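Local coordinates for SH2 domain-containing protein 3C (Homo sapiens, PDB 3T6G), which acts as a signalling adapter in integrin-mediated adhesion and cell migration, its Ras-GEF-like domain closed and incapable of canonical exchange-factor function, a form required for binding BCAR1, at residues V64-G69 with R93-D98; M78-G83 with L87-G92; K130-A135 with G153-A158; F146-V151 with K183-F188. The protein carries 2 engineered substitutions. One frame throughout, in Å; residues are numbered along the deposited sequence.

Interaction 1. Residues V64-G69 with R93-D98; sequences VARILG and RQLRLD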
# COMPACT_ATOMS: atom_id res chain seq x y z
N VAL A 64 -4.05 -11.99 2.55
CA VAL A 64 -2.70 -11.69 2.11
C VAL A 64 -2.13 -10.58 2.96
O VAL A 64 -0.95 -10.58 3.30
CB VAL A 64 -2.67 -11.24 0.64
CG1 VAL A 64 -1.31 -10.61 0.30
CG2 VAL A 64 -2.97 -12.41 -0.30
N ALA A 65 -2.98 -9.63 3.30
CA ALA A 65 -2.56 -8.49 4.08
C ALA A 65 -2.50 -8.80 5.57
O ALA A 65 -2.22 -7.92 6.37
CB ALA A 65 -3.53 -7.35 3.86
N ARG A 66 -2.79 -10.05 5.95
CA ARG A 66 -2.88 -10.42 7.36
C ARG A 66 -3.84 -9.56 8.15
O ARG A 66 -3.50 -9.09 9.23
CB ARG A 66 -1.49 -10.45 8.02
CG ARG A 66 -0.58 -11.29 7.16
CD ARG A 66 0.77 -11.41 7.70
NE ARG A 66 1.69 -11.67 6.61
CZ ARG A 66 2.99 -11.85 6.78
NH1 ARG A 66 3.50 -11.80 8.01
NH2 ARG A 66 3.76 -12.09 5.72
N ILE A 67 -5.03 -9.38 7.62
CA ILE A 67 -6.17 -8.86 8.37
C ILE A 67 -7.05 -10.03 8.82
O ILE A 67 -7.74 -9.94 9.85
CB ILE A 67 -6.96 -7.84 7.51
CG1 ILE A 67 -6.14 -6.56 7.36
CG2 ILE A 67 -8.34 -7.52 8.12
CD1 ILE A 67 -6.64 -5.63 6.27
N LEU A 68 -7.03 -11.12 8.05
CA LEU A 68 -7.75 -12.34 8.41
C LEU A 68 -6.82 -13.53 8.31
O LEU A 68 -5.78 -13.45 7.65
CB LEU A 68 -8.94 -12.61 7.45
CG LEU A 68 -10.20 -11.74 7.43
CD1 LEU A 68 -11.01 -12.15 6.22
CD2 LEU A 68 -11.01 -11.85 8.70
N GLY A 69 -7.23 -14.64 8.92
CA GLY A 69 -6.48 -15.88 8.87
C GLY A 69 -5.15 -15.79 9.62
O GLY A 69 -4.19 -16.49 9.27
N ARG A 93 8.96 -4.99 5.27
CA ARG A 93 9.32 -4.71 3.89
C ARG A 93 8.75 -5.74 2.88
O ARG A 93 8.22 -5.36 1.83
CB ARG A 93 10.85 -4.58 3.75
CG ARG A 93 11.39 -4.80 2.35
CD ARG A 93 12.71 -4.05 2.12
NE ARG A 93 12.61 -3.14 0.98
CZ ARG A 93 13.03 -3.44 -0.24
NH1 ARG A 93 13.61 -4.61 -0.49
NH2 ARG A 93 12.89 -2.55 -1.23
N GLN A 94 8.84 -7.02 3.20
CA GLN A 94 8.40 -8.05 2.26
C GLN A 94 6.87 -8.04 2.04
O GLN A 94 6.39 -8.20 0.91
CB GLN A 94 8.90 -9.41 2.68
CG GLN A 94 8.81 -10.43 1.58
CD GLN A 94 9.52 -9.97 0.32
OE1 GLN A 94 8.89 -9.74 -0.71
NE2 GLN A 94 10.85 -9.83 0.40
N LEU A 95 6.13 -7.87 3.12
CA LEU A 95 4.71 -7.65 3.08
C LEU A 95 4.41 -6.50 2.12
O LEU A 95 3.68 -6.67 1.14
CB LEU A 95 4.17 -7.34 4.49
CG LEU A 95 2.64 -7.18 4.44
CD1 LEU A 95 1.99 -8.44 3.78
CD2 LEU A 95 2.01 -6.89 5.82
N ARG A 96 4.98 -5.33 2.40
CA ARG A 96 4.80 -4.16 1.54
C ARG A 96 5.07 -4.47 0.06
O ARG A 96 4.34 -4.02 -0.83
CB ARG A 96 5.71 -3.02 1.98
CG ARG A 96 5.17 -2.16 3.10
CD ARG A 96 6.10 -0.95 3.32
NE ARG A 96 7.45 -1.37 3.68
CZ ARG A 96 7.90 -1.42 4.93
NH1 ARG A 96 7.10 -1.06 5.92
NH2 ARG A 96 9.13 -1.84 5.18
N LEU A 97 6.13 -5.22 -0.21
CA LEU A 97 6.42 -5.53 -1.59
C LEU A 97 5.36 -6.48 -2.18
O LEU A 97 4.96 -6.29 -3.32
CB LEU A 97 7.83 -6.08 -1.75
CG LEU A 97 8.96 -5.08 -1.49
CD1 LEU A 97 10.30 -5.72 -1.76
CD2 LEU A 97 8.79 -3.85 -2.36
N ASP A 98 4.91 -7.46 -1.39
CA ASP A 98 3.87 -8.40 -1.83
C ASP A 98 2.56 -7.69 -2.13
O ASP A 98 1.90 -7.99 -3.13
CB ASP A 98 3.60 -9.48 -0.78
CG ASP A 98 4.69 -10.50 -0.71
OD1 ASP A 98 5.45 -10.60 -1.71
OD2 ASP A 98 4.79 -11.19 0.33

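Interaction 2. Residues M78-G83 with L87-G92; sequences MGVRWG and LTLPHG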
# COMPACT_ATOMS: atom_id res chain seq x y z
N MET A 78 5.89 -12.45 13.52
CA MET A 78 5.83 -11.09 12.98
C MET A 78 6.32 -10.11 14.02
O MET A 78 6.90 -9.08 13.69
CB MET A 78 4.39 -10.67 12.61
CG MET A 78 3.75 -11.47 11.52
SD MET A 78 2.38 -10.63 10.72
CE MET A 78 1.12 -10.44 11.97
N GLY A 79 6.06 -10.43 15.29
CA GLY A 79 6.31 -9.53 16.40
C GLY A 79 5.10 -8.65 16.71
O GLY A 79 5.05 -7.99 17.75
N VAL A 80 4.11 -8.65 15.79
CA VAL A 80 2.92 -7.82 15.95
C VAL A 80 1.65 -8.62 15.68
O VAL A 80 1.70 -9.66 15.02
CB VAL A 80 2.97 -6.60 15.00
CG1 VAL A 80 4.21 -5.78 15.26
CG2 VAL A 80 2.98 -7.04 13.57
N ARG A 81 0.52 -8.15 16.19
CA ARG A 81 -0.75 -8.82 15.94
C ARG A 81 -1.22 -8.79 14.48
O ARG A 81 -1.63 -9.81 13.94
CB ARG A 81 -1.84 -8.25 16.85
CG ARG A 81 -1.79 -8.77 18.27
CD ARG A 81 -2.90 -8.18 19.13
NE ARG A 81 -3.08 -8.96 20.36
CZ ARG A 81 -2.22 -8.98 21.39
NH1 ARG A 81 -1.10 -8.28 21.35
NH2 ARG A 81 -2.49 -9.73 22.45
N TRP A 82 -1.14 -7.63 13.83
CA TRP A 82 -1.79 -7.44 12.52
C TRP A 82 -0.87 -6.97 11.39
O TRP A 82 0.08 -6.22 11.62
CB TRP A 82 -2.91 -6.43 12.69
CG TRP A 82 -3.88 -6.85 13.74
CD1 TRP A 82 -4.18 -6.19 14.90
CD2 TRP A 82 -4.68 -8.04 13.73
NE1 TRP A 82 -5.11 -6.89 15.62
CE2 TRP A 82 -5.44 -8.03 14.93
CE3 TRP A 82 -4.84 -9.09 12.83
CZ2 TRP A 82 -6.34 -9.05 15.24
CZ3 TRP A 82 -5.75 -10.10 13.13
CH2 TRP A 82 -6.48 -10.07 14.34
N GLY A 83 -1.14 -7.42 10.18
CA GLY A 83 -0.37 -7.02 9.01
C GLY A 83 -0.39 -5.51 8.81
O GLY A 83 0.53 -4.94 8.23
N LEU A 87 3.21 -3.53 8.33
CA LEU A 87 3.69 -2.81 7.14
C LEU A 87 4.20 -1.37 7.38
O LEU A 87 4.64 -0.71 6.44
CB LEU A 87 2.68 -2.88 5.98
CG LEU A 87 1.21 -2.61 6.26
CD1 LEU A 87 1.01 -1.14 6.50
CD2 LEU A 87 0.39 -3.06 5.08
N THR A 88 4.15 -0.91 8.63
CA THR A 88 4.81 0.33 9.01
C THR A 88 6.24 0.07 9.50
O THR A 88 7.07 0.97 9.51
CB THR A 88 4.07 1.03 10.16
OG1 THR A 88 4.36 0.35 11.39
CG2 THR A 88 2.57 1.05 9.91
N LEU A 89 6.51 -1.16 9.91
CA LEU A 89 7.78 -1.53 10.51
C LEU A 89 8.84 -1.87 9.47
O LEU A 89 8.52 -2.23 8.35
CB LEU A 89 7.60 -2.70 11.49
CG LEU A 89 7.03 -2.30 12.84
CD1 LEU A 89 7.06 -0.81 12.96
CD2 LEU A 89 5.62 -2.80 12.99
N PRO A 90 10.13 -1.78 9.84
CA PRO A 90 11.11 -1.82 8.76
C PRO A 90 11.18 -3.22 8.20
O PRO A 90 11.56 -3.40 7.04
CB PRO A 90 12.42 -1.45 9.46
CG PRO A 90 12.06 -1.17 10.90
CD PRO A 90 10.77 -1.88 11.15
N HIS A 91 10.82 -4.21 9.01
CA HIS A 91 10.88 -5.59 8.54
C HIS A 91 9.61 -6.00 7.81
O HIS A 91 9.56 -7.03 7.17
CB HIS A 91 11.24 -6.60 9.65
CG HIS A 91 10.20 -6.75 10.72
ND1 HIS A 91 9.74 -5.69 11.48
CD2 HIS A 91 9.58 -7.85 11.21
CE1 HIS A 91 8.86 -6.12 12.36
NE2 HIS A 91 8.74 -7.43 12.22
N GLY A 92 8.58 -5.16 7.91
CA GLY A 92 7.39 -5.29 7.10
C GLY A 92 7.68 -5.09 5.62
O GLY A 92 6.78 -5.03 4.80

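Interaction 3. Residues K130-A135 with G153-A158; sequences KTIQLA and GALDMA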
# COMPACT_ATOMS: atom_id res chain seq x y z
N LYS A 130 -19.46 -2.69 -15.38
CA LYS A 130 -19.48 -3.66 -14.31
C LYS A 130 -18.19 -3.56 -13.48
O LYS A 130 -18.21 -3.68 -12.26
CB LYS A 130 -19.64 -5.07 -14.88
CG LYS A 130 -19.94 -6.11 -13.83
CD LYS A 130 -19.66 -7.50 -14.36
CE LYS A 130 -19.97 -8.52 -13.30
NZ LYS A 130 -19.36 -9.81 -13.69
N THR A 131 -17.07 -3.31 -14.16
CA THR A 131 -15.85 -3.00 -13.43
C THR A 131 -16.04 -1.81 -12.48
O THR A 131 -15.61 -1.86 -11.34
CB THR A 131 -14.72 -2.69 -14.39
OG1 THR A 131 -14.56 -3.78 -15.29
CG2 THR A 131 -13.44 -2.51 -13.61
N ILE A 132 -16.71 -0.76 -12.94
CA ILE A 132 -17.07 0.39 -12.11
C ILE A 132 -17.98 0.01 -10.94
O ILE A 132 -17.78 0.48 -9.82
CB ILE A 132 -17.73 1.51 -12.97
CG1 ILE A 132 -16.66 2.21 -13.82
CG2 ILE A 132 -18.48 2.55 -12.12
CD1 ILE A 132 -17.23 2.82 -15.08
N GLN A 133 -19.00 -0.80 -11.21
CA GLN A 133 -19.83 -1.35 -10.15
C GLN A 133 -18.96 -2.11 -9.13
O GLN A 133 -19.14 -1.96 -7.91
CB GLN A 133 -20.92 -2.26 -10.73
CG GLN A 133 -22.04 -1.54 -11.53
OE1 GLN A 133 -22.95 -3.61 -12.40
NE2 GLN A 133 -24.41 -2.05 -11.70
N LEU A 134 -18.01 -2.91 -9.61
CA LEU A 134 -17.09 -3.57 -8.69
C LEU A 134 -16.35 -2.55 -7.82
O LEU A 134 -16.21 -2.73 -6.61
CB LEU A 134 -16.08 -4.47 -9.43
CG LEU A 134 -14.98 -5.05 -8.51
CD1 LEU A 134 -15.59 -5.62 -7.23
CD2 LEU A 134 -14.09 -6.11 -9.20
N ALA A 135 -15.86 -1.47 -8.43
CA ALA A 135 -15.14 -0.46 -7.66
C ALA A 135 -16.06 0.25 -6.68
O ALA A 135 -15.65 0.59 -5.57
CB ALA A 135 -14.43 0.53 -8.56
N GLY A 153 -7.39 1.80 -10.53
CA GLY A 153 -6.14 1.71 -11.25
C GLY A 153 -6.31 1.09 -12.63
O GLY A 153 -5.76 1.59 -13.60
N ALA A 154 -7.09 0.02 -12.73
CA ALA A 154 -7.39 -0.60 -14.03
C ALA A 154 -8.13 0.36 -15.00
O ALA A 154 -7.78 0.48 -16.18
CB ALA A 154 -8.21 -1.83 -13.83
N LEU A 155 -9.13 1.05 -14.46
CA LEU A 155 -10.03 1.88 -15.22
C LEU A 155 -9.33 3.12 -15.73
O LEU A 155 -9.87 3.85 -16.54
CB LEU A 155 -11.22 2.29 -14.35
CG LEU A 155 -12.13 1.11 -13.97
CD1 LEU A 155 -13.20 1.56 -13.00
CD2 LEU A 155 -12.77 0.49 -15.22
N ASP A 156 -8.10 3.32 -15.25
CA ASP A 156 -7.37 4.55 -15.50
C ASP A 156 -6.05 4.28 -16.22
O ASP A 156 -5.31 5.21 -16.52
CB ASP A 156 -7.14 5.31 -14.18
CG ASP A 156 -6.60 6.74 -14.40
OD1 ASP A 156 -7.42 7.68 -14.61
OD2 ASP A 156 -5.37 6.94 -14.34
N MET A 157 -5.74 3.02 -16.51
CA MET A 157 -4.55 2.78 -17.31
C MET A 157 -4.75 3.50 -18.63
O MET A 157 -5.87 3.57 -19.14
CB MET A 157 -4.33 1.31 -17.56
CG MET A 157 -4.02 0.53 -16.33
SD MET A 157 -3.61 -1.14 -16.82
CE MET A 157 -3.18 -1.82 -15.22
N ALA A 158 -3.68 4.05 -19.19
CA ALA A 158 -3.83 4.76 -20.46
C ALA A 158 -4.50 3.84 -21.46
O ALA A 158 -5.34 4.27 -22.26
CB ALA A 158 -2.47 5.24 -20.99

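Interaction 4. Residues F146-V151 with K183-F188; sequences FSFAAV and KKLKPF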
# COMPACT_ATOMS: atom_id res chain seq x y z
N PHE A 146 -8.12 -1.08 -0.63
CA PHE A 146 -7.01 -1.67 -1.38
C PHE A 146 -7.44 -2.03 -2.80
O PHE A 146 -6.98 -1.42 -3.77
CB PHE A 146 -6.43 -2.88 -0.62
CG PHE A 146 -5.37 -3.65 -1.39
CD1 PHE A 146 -4.06 -3.26 -1.39
CD2 PHE A 146 -5.70 -4.78 -2.10
CE1 PHE A 146 -3.11 -3.96 -2.07
CE2 PHE A 146 -4.75 -5.49 -2.79
CZ PHE A 146 -3.46 -5.08 -2.78
N SER A 147 -8.35 -2.99 -2.94
CA SER A 147 -8.84 -3.39 -4.27
C SER A 147 -9.71 -2.34 -4.98
O SER A 147 -9.72 -2.26 -6.20
CB SER A 147 -9.51 -4.76 -4.24
OG SER A 147 -8.50 -5.77 -4.37
N PHE A 148 -10.44 -1.55 -4.21
CA PHE A 148 -11.07 -0.37 -4.77
C PHE A 148 -10.08 0.42 -5.64
O PHE A 148 -10.37 0.74 -6.78
CB PHE A 148 -11.59 0.52 -3.65
CG PHE A 148 -11.95 1.91 -4.12
CD1 PHE A 148 -13.00 2.10 -5.01
CD2 PHE A 148 -11.24 3.02 -3.65
CE1 PHE A 148 -13.33 3.38 -5.45
CE2 PHE A 148 -11.57 4.32 -4.08
CZ PHE A 148 -12.62 4.50 -4.99
N ALA A 149 -8.90 0.69 -5.10
CA ALA A 149 -7.91 1.50 -5.81
C ALA A 149 -7.21 0.70 -6.89
O ALA A 149 -6.76 1.24 -7.89
CB ALA A 149 -6.87 2.08 -4.83
N ALA A 150 -7.10 -0.61 -6.67
CA ALA A 150 -6.55 -1.46 -7.71
C ALA A 150 -7.52 -1.51 -8.91
O ALA A 150 -7.11 -1.68 -10.06
CB ALA A 150 -6.27 -2.87 -7.15
N VAL A 151 -8.82 -1.35 -8.64
CA VAL A 151 -9.81 -1.47 -9.69
C VAL A 151 -9.89 -0.18 -10.50
O VAL A 151 -9.82 -0.22 -11.73
CB VAL A 151 -11.20 -1.90 -9.16
CG1 VAL A 151 -12.29 -1.58 -10.17
CG2 VAL A 151 -11.19 -3.42 -8.80
N LYS A 183 -17.64 11.46 -11.18
CA LYS A 183 -18.10 12.46 -10.23
C LYS A 183 -18.08 11.99 -8.77
O LYS A 183 -18.20 12.81 -7.86
CB LYS A 183 -19.50 12.95 -10.62
CG LYS A 183 -19.53 13.83 -11.88
CD LYS A 183 -18.89 15.19 -11.64
CE LYS A 183 -19.00 16.09 -12.86
NZ LYS A 183 -18.37 17.44 -12.63
N LYS A 184 -17.93 10.69 -8.54
CA LYS A 184 -17.94 10.18 -7.17
C LYS A 184 -16.66 9.44 -6.84
O LYS A 184 -15.94 9.82 -5.92
CB LYS A 184 -19.15 9.27 -6.94
CG LYS A 184 -20.49 9.97 -7.12
CD LYS A 184 -20.75 11.03 -6.07
CE LYS A 184 -22.00 11.84 -6.38
NZ LYS A 184 -22.02 13.13 -5.64
N LEU A 185 -16.39 8.38 -7.59
CA LEU A 185 -15.30 7.48 -7.29
C LEU A 185 -13.95 8.10 -7.50
O LEU A 185 -13.07 7.99 -6.63
CB LEU A 185 -15.41 6.22 -8.14
CG LEU A 185 -16.72 5.48 -7.91
CD1 LEU A 185 -16.73 4.17 -8.70
CD2 LEU A 185 -16.90 5.25 -6.42
N LYS A 186 -13.76 8.69 -8.67
CA LYS A 186 -12.46 9.23 -9.07
C LYS A 186 -11.92 10.27 -8.09
O LYS A 186 -10.74 10.20 -7.69
CB LYS A 186 -12.53 9.82 -10.48
CG LYS A 186 -11.41 9.34 -11.36
CD LYS A 186 -11.63 9.74 -12.79
CE LYS A 186 -10.47 9.30 -13.65
NZ LYS A 186 -10.77 9.55 -15.09
N PRO A 187 -12.77 11.22 -7.71
CA PRO A 187 -12.40 12.32 -6.80
C PRO A 187 -12.32 11.87 -5.34
O PRO A 187 -11.68 12.53 -4.53
CB PRO A 187 -13.54 13.34 -6.99
CG PRO A 187 -14.25 12.92 -8.28
CD PRO A 187 -14.09 11.42 -8.33
N PHE A 188 -12.96 10.76 -5.02
CA PHE A 188 -12.83 10.17 -3.69
C PHE A 188 -11.41 9.66 -3.55
O PHE A 188 -10.70 9.95 -2.59
CB PHE A 188 -13.80 9.01 -3.54
CG PHE A 188 -13.74 8.32 -2.20
CD1 PHE A 188 -14.28 8.92 -1.08
CD2 PHE A 188 -13.18 7.06 -2.08
CE1 PHE A 188 -14.24 8.27 0.15
CE2 PHE A 188 -13.15 6.40 -0.86
CZ PHE A 188 -13.68 7.01 0.25

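Interaction 1. Residues V64-G69 with R93-D98
Leu95 carries this contact, reaching across from the first turns of helix 93-115 to the end of helix 50-64. Its CG stands anti to the backbone N (chi1 -177°), which sends the branched tip out from the helix toward Val64 and Arg66. CD1 settles 3.7 Å from Val64 O, a carbonyl at the close of the helix, while CD2 lies more loosely near Ala65 O, at 4.4 Å. Arg66 extends its chain (chi2 -179°) to bring NE 4.3 Å from Leu95 CD1, and the guanidinium is set obliquely to that methyl. The charged end is spoken for by a salt bridge from NH1 to Glu11; Asp98 has the opposite charge, but its OD2 stays 5.6 Å from Arg66 NH2 and is hydrogen-bonded to Ser15 N. No hydrogen bond spans the two segments. At Arg66 the backbone turns to positive phi and closes the helix with a Schellman motif, leading the chain away toward residues 67-69. Around the contact, Leu86 of helix 83-86 packs on both Leu95 and Arg66, Met84 touches Ala65 and Ile67, and helix 253-263 meets Ile67 and Leu68 through Ala260.

Interaction 2. Residues M78-G83 with L87-G92
His91 donates from NE2 to the carbonyl O of Met78 at 2.9 Å, and the bond is nearly straight, with an N-H...O angle of 176°. The acceptor lies at the edge of the imidazole and in its plane, so the ring points squarely at the carbonyl, though NE2 sits a little out of the carbonyl plane. The imidazole gets there because CG sits between the backbone N and the carbonyl carbon (chi1 67°). The second bond is made by backbone alone: Leu87 N to Gly83 O, 3.0 Å and bent to 140°, the spacing of a helical turn that spans helix 83-86. To one side of the two bonds lies a small apolar touch, Val80 CG1 and Leu89 CD2 meeting tip to tip at 4.0 Å. Gly79, with positive phi, ends helix 72-78; just after it Val80 points its side chain toward Leu89. The segments flank the short helix 83-86, which starts at Gly83 and whose Leu86 packs against Met78, Val80 and His91. Leu87 rests on Leu95 and Leu99 of helix 93-115, and Arg96 NH1 of that helix hydrogen-bonds to Leu89 O. His91 also meets an aromatic ring of another protein chain, edge to face, placing this turn at the interface with the partner beside the start of helix 93-115.

Interaction 3. Residues K130-A135 with G153-A158
Leu155 meets Thr131 and Ile132 without any flat group between them; the nearby aromatic residue is Tyr181 of helix 175-193, outside the pair of segments, which both Leu155 and Ile132 touch. What remains is aliphatic. Leu155, in segment 153-158, has CG anti to its carbonyl carbon (chi1 -67°), and both of its methyls are engaged. CD2 lies on Thr131, 3.5 Å from CG2 and 3.8 Å from CB, the two side chains sliding past each other in opposite directions. CD1 reaches Ile132, 3.6 Å from CG1, where the side chains cross at about a right angle, and also brushes Thr131 CG2. The fork of the leucine straddles two successive residues of helix 121-140. Thr131 offers its methyl to the leucine because CG2 stands anti to the backbone N, while OG1 is turned beside that N and hydrogen-bonds to Leu127 O, one turn back in the same helix. Ile114 of helix 93-115 packs on Thr131 too, and Leu110 of that helix on Ala154. No hydrogen bond joins the segments. With its hydroxyl satisfied inside its own helix, the threonine behaves here as an apolar residue, and helices 121-140 and 145-155 are held at this point by buried aliphatic packing in the core of the all-helical domain rather than by polar bonds.

Interaction 4. Residues F146-V151 with K183-F188
Phe148 pushes its ring from helix 145-155 into the angle between Leu185 and Phe188 of helix 175-193, the dense part of the contact. Its CG is anti to the backbone N (chi1 166°), which carries the ring toward helix 175-193. CE2 stands 3.8 Å from Phe188 CD2, at the edge of the Phe188 ring, near its plane. The two rings are oblique, centroids 5.9 Å apart and planes at 68°. On the Leu185 side Phe148 CE1 rests 4.1 Å from Leu185 CD2, while at the tip CZ meets Leu185 O, in the ring plane, and Phe188 CD2, both at 3.9 Å. The segments belong to two helices of the all-helical Cdc25-homology domain, and the second is irregular here: a wider pi-type turn at 183-185 is followed by a kink at Pro187, whose N has no hydrogen to give the preceding turn. Outward the packing gives way to solvent. Lys183, Lys184 and Pro187 are exposed, and Lys186 leaves its backbone on the side away from residues 146-151, its NZ making weak, long ion pairs with Glu182 and Asp156. At the boundary, partly exposed Phe188 takes a cation-pi contact from Arg139 of helix 121-140, which also packs on Phe148.

How the interactions relate
The four contacts form two pairs. Interactions 1 and 2 have centres 9 Å apart and touch: Gly83 N probably hydrogen-bonds to Arg66 O at 3.0 Å, and Leu95 CD2 packs 3.4 Å from Gly83 O. Interactions 3 and 4, centres 8 Å apart, share helix 145-155; Ala135 CB of the former meets Val151 CG1 of the latter at 3.4 Å, and their segments alternate along the chain. Between the pairs nothing touches, the centres of interactions 2 and 3 standing 30 Å apart on opposite sides of the chain's centre. All lie in the closed Ras-GEF-like domain, where interaction 2 alone borders the other protein, probably BCAR1.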